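Local structure of agmatinase (Burkholderia thailandensis, 4DZ4) at residues B[160-165]-B[241-246]; B[18-23]-B[97-102]; B[57-62]-B[175-180]. The protein probably catalyses the hydrolysis of agmatine to putrescine and urea, as a manganese-dependent hydrolase of the arginase family. One frame throughout, in Å; residues are numbered along the deposited sequence.

Interaction 1. Residues B[160-165]-B[241-246]; sequences IHFDAH and AYLTFD. With MN (manganese (II) ion), chain Q; MN (manganese (II) ion), chain P.
The binuclear manganese site of the arginase fold is built here, where D163 and D246 meet as two neighbouring parallel strands, 158-162 and 240-246, run out, D163 one residue past the first and D246 the last of the second. Both carboxylates bridge the two ions, in different ways. D163 spends one oxygen on each: OD1 lies 2.1 Å from the manganese of chain Q and OD2 2.2 Å from that of chain P. D246 bridges through a single oxygen, OD2, at 2.2 Å from the chain Q ion and a longer 2.6 Å from the chain P ion. The carboxylate planes stand 73° apart, and a water spans the ions as a further bridge. H165 adds ND1 to the chain Q ion; D248 completes the protein ligands of that ion, H139 and D167 those of the other. Two further bonds fix D163: H161 NE2 donates to its OD2 on the anti side (2.8 Å), and the backbone N of H165 reaches OD1 from above the carboxylate plane, closing an Asx turn. H161 swings its ring anti to its own backbone N (chi1 173°), alongside T244, whose CG2 touches CD2 of the ring; T244 OG1 is bonded to D287 and to metal ligand H139. Four backbone bonds join the strands, among them F162 N to T244 O and D246 N to F162 O, each 2.9 Å. On the face carrying I160, F162, L243 and F245, the two phenyl rings are nearly parallel but slid apart, so that F162 CB, rather than its ring centre, sits over the F245 face, 3.8 Å from the centroid. Helix 268-276 packs against both rings. Metal-binding aspartates at the carboxyl ends of parallel strands are characteristic of the arginase-type alpha/beta fold.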
# COMPACT_ATOMS: atom_id res chain seq x y z
N ILE B 160 -11.88 29.10 15.86
CA ILE B 160 -12.80 28.22 15.13
C ILE B 160 -11.99 26.96 14.84
O ILE B 160 -11.06 26.97 14.06
CB ILE B 160 -13.32 28.84 13.81
CG1 ILE B 160 -14.06 30.16 14.08
CG2 ILE B 160 -14.23 27.82 13.11
CD1 ILE B 160 -14.43 30.91 12.80
N HIS B 161 -12.38 25.86 15.48
CA HIS B 161 -11.50 24.68 15.59
C HIS B 161 -12.22 23.44 15.09
O HIS B 161 -13.22 23.04 15.67
CB HIS B 161 -11.11 24.59 17.06
CG HIS B 161 -10.34 23.35 17.46
ND1 HIS B 161 -10.27 22.94 18.75
CD2 HIS B 161 -9.57 22.46 16.73
CE1 HIS B 161 -9.51 21.84 18.84
NE2 HIS B 161 -9.08 21.53 17.62
N PHE B 162 -11.76 22.90 13.96
CA PHE B 162 -12.36 21.69 13.38
C PHE B 162 -11.48 20.51 13.81
O PHE B 162 -10.27 20.53 13.55
CB PHE B 162 -12.38 21.78 11.86
CG PHE B 162 -13.33 22.79 11.31
CD1 PHE B 162 -14.59 22.41 10.83
CD2 PHE B 162 -12.96 24.14 11.23
CE1 PHE B 162 -15.49 23.35 10.31
CE2 PHE B 162 -13.84 25.08 10.68
CZ PHE B 162 -15.10 24.69 10.22
N ASP B 163 -12.05 19.48 14.44
CA ASP B 163 -11.22 18.44 15.05
C ASP B 163 -12.11 17.36 15.61
O ASP B 163 -13.20 17.67 16.11
CB ASP B 163 -10.41 19.04 16.22
CG ASP B 163 -9.08 18.34 16.49
OD1 ASP B 163 -9.03 17.09 16.53
OD2 ASP B 163 -8.10 19.06 16.76
N ALA B 164 -11.63 16.13 15.59
CA ALA B 164 -12.25 15.08 16.42
C ALA B 164 -11.96 15.29 17.91
O ALA B 164 -12.65 14.71 18.76
CB ALA B 164 -11.74 13.70 15.99
N HIS B 165 -10.92 16.09 18.22
CA HIS B 165 -10.36 16.26 19.58
C HIS B 165 -10.39 17.72 20.03
O HIS B 165 -10.04 18.62 19.29
CB HIS B 165 -8.89 15.81 19.61
CG HIS B 165 -8.68 14.42 19.06
ND1 HIS B 165 -8.35 14.20 17.76
CD2 HIS B 165 -8.75 13.18 19.68
CE1 HIS B 165 -8.23 12.86 17.57
NE2 HIS B 165 -8.46 12.25 18.74
N ALA B 241 -10.81 36.24 14.42
CA ALA B 241 -10.95 34.78 14.54
C ALA B 241 -9.81 34.08 13.83
O ALA B 241 -9.45 34.46 12.74
CB ALA B 241 -12.26 34.34 13.95
N TYR B 242 -9.30 33.03 14.46
CA TYR B 242 -8.27 32.18 13.86
C TYR B 242 -8.92 30.81 13.62
O TYR B 242 -9.55 30.27 14.52
CB TYR B 242 -7.10 32.03 14.83
CG TYR B 242 -5.90 31.27 14.27
CD1 TYR B 242 -5.87 29.87 14.28
CD2 TYR B 242 -4.82 31.95 13.72
CE1 TYR B 242 -4.77 29.17 13.77
CE2 TYR B 242 -3.71 31.27 13.22
CZ TYR B 242 -3.70 29.89 13.24
OH TYR B 242 -2.61 29.19 12.75
N LEU B 243 -8.77 30.27 12.42
CA LEU B 243 -9.43 28.99 12.10
C LEU B 243 -8.36 27.92 12.04
O LEU B 243 -7.39 28.05 11.29
CB LEU B 243 -10.12 29.11 10.74
CG LEU B 243 -11.01 27.94 10.30
CD1 LEU B 243 -12.18 28.41 9.44
CD2 LEU B 243 -10.18 26.89 9.54
N THR B 244 -8.53 26.85 12.82
CA THR B 244 -7.54 25.77 12.85
C THR B 244 -8.26 24.49 12.45
O THR B 244 -9.25 24.11 13.06
CB THR B 244 -6.81 25.68 14.22
OG1 THR B 244 -5.90 24.58 14.22
CG2 THR B 244 -7.80 25.53 15.41
N PHE B 245 -7.79 23.89 11.37
CA PHE B 245 -8.45 22.71 10.83
C PHE B 245 -7.57 21.47 10.97
O PHE B 245 -6.59 21.32 10.24
CB PHE B 245 -8.83 22.91 9.35
CG PHE B 245 -9.89 21.97 8.87
CD1 PHE B 245 -9.60 20.62 8.70
CD2 PHE B 245 -11.20 22.42 8.61
CE1 PHE B 245 -10.57 19.70 8.29
CE2 PHE B 245 -12.17 21.53 8.16
CZ PHE B 245 -11.86 20.16 8.00
N ASP B 246 -7.93 20.60 11.91
CA ASP B 246 -7.24 19.31 12.08
C ASP B 246 -7.95 18.35 11.12
O ASP B 246 -9.14 18.15 11.24
CB ASP B 246 -7.33 18.89 13.56
CG ASP B 246 -6.69 17.50 13.86
OD1 ASP B 246 -6.45 16.71 12.93
OD2 ASP B 246 -6.46 17.20 15.06
MN MN Q . -7.44 15.72 16.29
MN MN P . -6.05 18.46 17.27
O HOH W 1 -6.32 16.61 17.80

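Interaction 2. Residues B[18-23]-B[97-102]; sequences PSVYGS and AVIDYG
V20 and Y21, in the loop between helix 13-16 and strand 39-40, pack on A97, just before strand 98-103, close to one margin of the parallel sheet of the arginase fold. The tight part is apolar. V20 CG2 presses on the methyl of A97 at 3.5 Å, while its other branch, CG1, reaches I99 CG2 at 3.9 Å; with chi1 at -68°, CG1 is anti to the carbonyl carbon and turned to I99, and CG2 is turned to A97. Y21 brings its ring to the same alanine, its CZ 3.7 Å from A97 CB, so this one methyl lies against both loop side chains. K320 of helix 300-323 also touches the tyrosine. An ST turn, in which Y21 N donates to S19 OG, shapes the loop just ahead of the ring.

The polar side is looser and runs through water. No direct hydrogen bond joins the loop to the strand; V20 O and V98 O stay 4.1 Å apart, and ordered waters mediate between the backbones. V20 O also accepts from R38 NH1, so the carbonyl is gripped by protein as well as solvent. One water lies 2.6 Å from V20 O, where its proton has competing acceptors, and accepts from V98 N. The second gives a proton to each carbonyl, 3.0 Å from V20 O and 2.6 Å from V98 O.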
# COMPACT_ATOMS: atom_id res chain seq x y z
N PRO B 18 7.56 36.52 -12.53
CA PRO B 18 8.19 37.72 -12.01
C PRO B 18 7.35 38.47 -10.97
O PRO B 18 7.91 39.25 -10.22
CB PRO B 18 8.36 38.60 -13.26
CG PRO B 18 7.31 38.11 -14.21
CD PRO B 18 7.18 36.63 -13.96
N SER B 19 6.03 38.27 -10.97
CA SER B 19 5.11 38.99 -10.07
C SER B 19 4.45 38.00 -9.12
O SER B 19 4.35 36.81 -9.45
CB SER B 19 4.02 39.69 -10.89
OG SER B 19 2.86 40.04 -10.14
N VAL B 20 4.00 38.50 -7.97
CA VAL B 20 3.23 37.69 -7.01
C VAL B 20 1.83 37.35 -7.49
O VAL B 20 1.23 36.40 -7.00
CB VAL B 20 3.14 38.36 -5.60
CG1 VAL B 20 4.51 38.38 -4.94
CG2 VAL B 20 2.50 39.74 -5.66
N TYR B 21 1.31 38.12 -8.45
CA TYR B 21 -0.02 37.90 -9.04
C TYR B 21 0.01 36.99 -10.24
O TYR B 21 1.01 36.94 -10.95
CB TYR B 21 -0.61 39.25 -9.47
CG TYR B 21 -0.90 40.13 -8.29
CD1 TYR B 21 -2.00 39.87 -7.47
CD2 TYR B 21 -0.09 41.21 -7.98
CE1 TYR B 21 -2.27 40.66 -6.37
CE2 TYR B 21 -0.37 42.01 -6.90
CZ TYR B 21 -1.45 41.73 -6.08
OH TYR B 21 -1.73 42.54 -5.00
N GLY B 22 -1.10 36.27 -10.45
CA GLY B 22 -1.34 35.54 -11.70
C GLY B 22 -1.00 34.07 -11.64
O GLY B 22 -0.15 33.66 -10.87
N SER B 23 -1.69 33.27 -12.46
CA SER B 23 -1.38 31.86 -12.62
C SER B 23 -0.64 31.64 -13.93
O SER B 23 -0.64 32.51 -14.81
CB SER B 23 -2.66 31.03 -12.64
OG SER B 23 -3.37 31.20 -11.43
N ALA B 97 -2.51 38.32 -3.59
CA ALA B 97 -1.07 38.04 -3.69
C ALA B 97 -0.72 37.01 -2.61
O ALA B 97 -0.71 37.31 -1.42
CB ALA B 97 -0.28 39.34 -3.50
N VAL B 98 -0.46 35.79 -3.07
CA VAL B 98 -0.20 34.63 -2.20
C VAL B 98 1.14 34.04 -2.59
O VAL B 98 1.37 33.79 -3.78
CB VAL B 98 -1.29 33.55 -2.37
CG1 VAL B 98 -1.06 32.38 -1.40
CG2 VAL B 98 -2.67 34.14 -2.15
N ILE B 99 2.01 33.80 -1.60
CA ILE B 99 3.30 33.16 -1.86
C ILE B 99 3.43 31.91 -1.00
O ILE B 99 2.68 31.72 -0.02
CB ILE B 99 4.48 34.10 -1.58
CG1 ILE B 99 4.55 34.42 -0.05
CG2 ILE B 99 4.34 35.34 -2.47
CD1 ILE B 99 5.83 35.07 0.47
N ASP B 100 4.38 31.06 -1.40
CA ASP B 100 4.80 29.93 -0.55
C ASP B 100 6.21 30.30 -0.02
O ASP B 100 7.18 30.40 -0.77
CB ASP B 100 4.77 28.62 -1.35
CG ASP B 100 4.97 27.38 -0.49
OD1 ASP B 100 5.62 27.50 0.56
OD2 ASP B 100 4.50 26.29 -0.88
N TYR B 101 6.27 30.49 1.28
CA TYR B 101 7.46 30.92 2.02
C TYR B 101 8.44 29.75 2.17
O TYR B 101 9.61 29.95 2.51
CB TYR B 101 6.96 31.36 3.41
CG TYR B 101 8.00 31.88 4.43
CD1 TYR B 101 8.16 33.23 4.67
CD2 TYR B 101 8.76 30.98 5.18
CE1 TYR B 101 9.09 33.68 5.63
CE2 TYR B 101 9.70 31.41 6.11
CZ TYR B 101 9.85 32.75 6.34
OH TYR B 101 10.80 33.15 7.29
N GLY B 102 7.97 28.54 1.91
CA GLY B 102 8.72 27.35 2.34
C GLY B 102 8.34 26.99 3.78
O GLY B 102 7.19 27.15 4.20
O HOH W 2 -0.83 35.30 -5.92
O HOH W 3 2.66 33.97 -6.01

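Interaction 3. Residues B[57-62]-B[175-180]; sequences DLATTF and DSLNHG. With EDO (1,2-ethanediol), chain U; EDO (1,2-ethanediol), chain X.
H179 carries CG between its backbone N and carbonyl carbon (chi1 70°), and T61 places OG1 in the same way (chi1 55°), which brings the hydroxyl to the imidazole edge: OG1 lies in the ring plane, hydrogen-bonded to NE2 at 2.8 Å. Over one face of that ring sits T60 CA, 3.6 Å from the centroid and almost on the ring normal, a CH-pi contact. The ring's far nitrogen, ND1, is hydrogen-bonded to E290, so the imidazole is fixed at two corners. These are two loops following strands 49-54 and 158-162 of the arginase-type alpha/beta fold, and the H179 side chain comes within about 6 Å of a manganese ion. The first loop makes a type I turn from D57 to T60, tied by T60 OG1 to D57 O. From it A59 O accepts from H179 N at 3.0 Å, the donor standing above the carbonyl plane. A59 CB packs on L177 CG at 3.9 Å, and N178 OD1 closes an Asx turn onto G180 N. A second subunit packs its H109 on T61 and N178, while T61 OG1 also bonds O2 of an ethanediol at 3.0 Å.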
# COMPACT_ATOMS: atom_id res chain seq x y z
N ASP B 57 6.27 16.72 14.25
CA ASP B 57 5.39 15.67 14.79
C ASP B 57 5.88 15.15 16.15
O ASP B 57 5.44 14.11 16.63
CB ASP B 57 5.11 14.51 13.80
CG ASP B 57 6.36 13.76 13.38
OD1 ASP B 57 7.41 13.96 13.99
OD2 ASP B 57 6.26 12.98 12.41
N LEU B 58 6.75 15.92 16.78
CA LEU B 58 7.29 15.53 18.10
C LEU B 58 6.25 15.59 19.22
O LEU B 58 6.45 15.00 20.28
CB LEU B 58 8.51 16.41 18.47
CG LEU B 58 9.63 16.40 17.43
CD1 LEU B 58 10.75 17.35 17.83
CD2 LEU B 58 10.19 14.98 17.24
N ALA B 59 5.15 16.30 19.00
CA ALA B 59 4.14 16.49 20.07
C ALA B 59 3.01 15.46 19.96
O ALA B 59 2.08 15.46 20.77
CB ALA B 59 3.57 17.90 20.02
N THR B 60 3.13 14.54 18.99
CA THR B 60 2.06 13.56 18.72
C THR B 60 1.93 12.49 19.79
O THR B 60 2.91 12.10 20.46
CB THR B 60 2.23 12.84 17.36
OG1 THR B 60 3.53 12.24 17.30
CG2 THR B 60 2.03 13.77 16.16
N THR B 61 0.71 11.99 19.97
CA THR B 61 0.46 11.00 21.02
C THR B 61 0.25 9.60 20.50
O THR B 61 0.34 8.63 21.28
CB THR B 61 -0.76 11.36 21.88
OG1 THR B 61 -1.90 11.54 21.02
CG2 THR B 61 -0.51 12.67 22.65
N PHE B 62 -0.01 9.46 19.20
CA PHE B 62 -0.18 8.11 18.65
C PHE B 62 0.78 7.95 17.48
O PHE B 62 1.98 7.82 17.73
CB PHE B 62 -1.67 7.76 18.32
CG PHE B 62 -1.86 6.36 17.79
CD1 PHE B 62 -0.96 5.32 18.10
CD2 PHE B 62 -2.94 6.07 16.93
CE1 PHE B 62 -1.13 4.02 17.58
CE2 PHE B 62 -3.12 4.78 16.41
CZ PHE B 62 -2.20 3.76 16.73
N ASP B 175 5.64 23.62 29.71
CA ASP B 175 6.69 23.35 28.71
C ASP B 175 6.51 22.04 27.92
O ASP B 175 7.35 21.72 27.07
CB ASP B 175 8.08 23.32 29.36
CG ASP B 175 8.25 22.19 30.41
OD1 ASP B 175 7.29 21.43 30.68
OD2 ASP B 175 9.36 22.08 31.00
N SER B 176 5.45 21.29 28.21
CA SER B 176 5.27 20.01 27.47
C SER B 176 5.01 20.25 25.98
O SER B 176 4.49 21.30 25.57
CB SER B 176 4.18 19.16 28.11
OG SER B 176 2.93 19.73 27.79
N LEU B 177 5.34 19.24 25.17
CA LEU B 177 5.20 19.33 23.73
C LEU B 177 4.15 18.29 23.44
O LEU B 177 4.49 17.12 23.31
CB LEU B 177 6.54 18.95 23.11
CG LEU B 177 6.89 19.17 21.64
CD1 LEU B 177 6.39 20.52 21.15
CD2 LEU B 177 8.41 19.12 21.53
N ASN B 178 2.88 18.71 23.47
CA ASN B 178 1.74 17.77 23.39
C ASN B 178 0.62 18.39 22.54
O ASN B 178 0.04 19.43 22.90
CB ASN B 178 1.23 17.44 24.80
CG ASN B 178 0.26 16.26 24.84
OD1 ASN B 178 -0.56 16.08 23.93
ND2 ASN B 178 0.33 15.48 25.91
N HIS B 179 0.30 17.72 21.43
CA HIS B 179 -0.73 18.21 20.50
C HIS B 179 -2.15 18.12 21.03
O HIS B 179 -3.08 18.56 20.37
CB HIS B 179 -0.60 17.52 19.12
CG HIS B 179 -0.98 16.05 19.13
ND1 HIS B 179 -1.30 15.39 17.98
CD2 HIS B 179 -1.13 15.14 20.17
CE1 HIS B 179 -1.61 14.10 18.28
NE2 HIS B 179 -1.54 13.95 19.61
N GLY B 180 -2.31 17.55 22.23
CA GLY B 180 -3.62 17.35 22.82
C GLY B 180 -3.89 18.24 24.01
O GLY B 180 -4.97 18.16 24.62
C1 EDO U . -4.64 13.74 22.69
O1 EDO U . -4.24 12.55 23.38
C2 EDO U . -5.53 13.35 21.53
O2 EDO U . -4.66 12.73 20.59
C1 EDO X . 7.63 23.51 24.03
O1 EDO X . 8.43 23.48 25.21
C2 EDO X . 8.34 23.06 22.75
O2 EDO X . 9.42 23.91 22.36

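Interaction 1 holds manganese ligands, and interaction 3 lies next to them. Their centres are about 17 Å apart and their nearest atoms about 6 Å apart, without touching; interaction 1 supplies metal ligands, whereas interaction 3 stands beside the site, its H179 side chain about 4 Å from that of the ligand H139. Along the chain their segments alternate, so the 57-62 loop and the 175-180 loop fall on either side of 160-165 in sequence. Interaction 2 is remote: its centre lies about 26 Å from that of interaction 1, although both reach the same sheet, and about 33 Å from that of interaction 3, across the centre of the chain. It joins the N-terminal loop to the sheet, away from the metals.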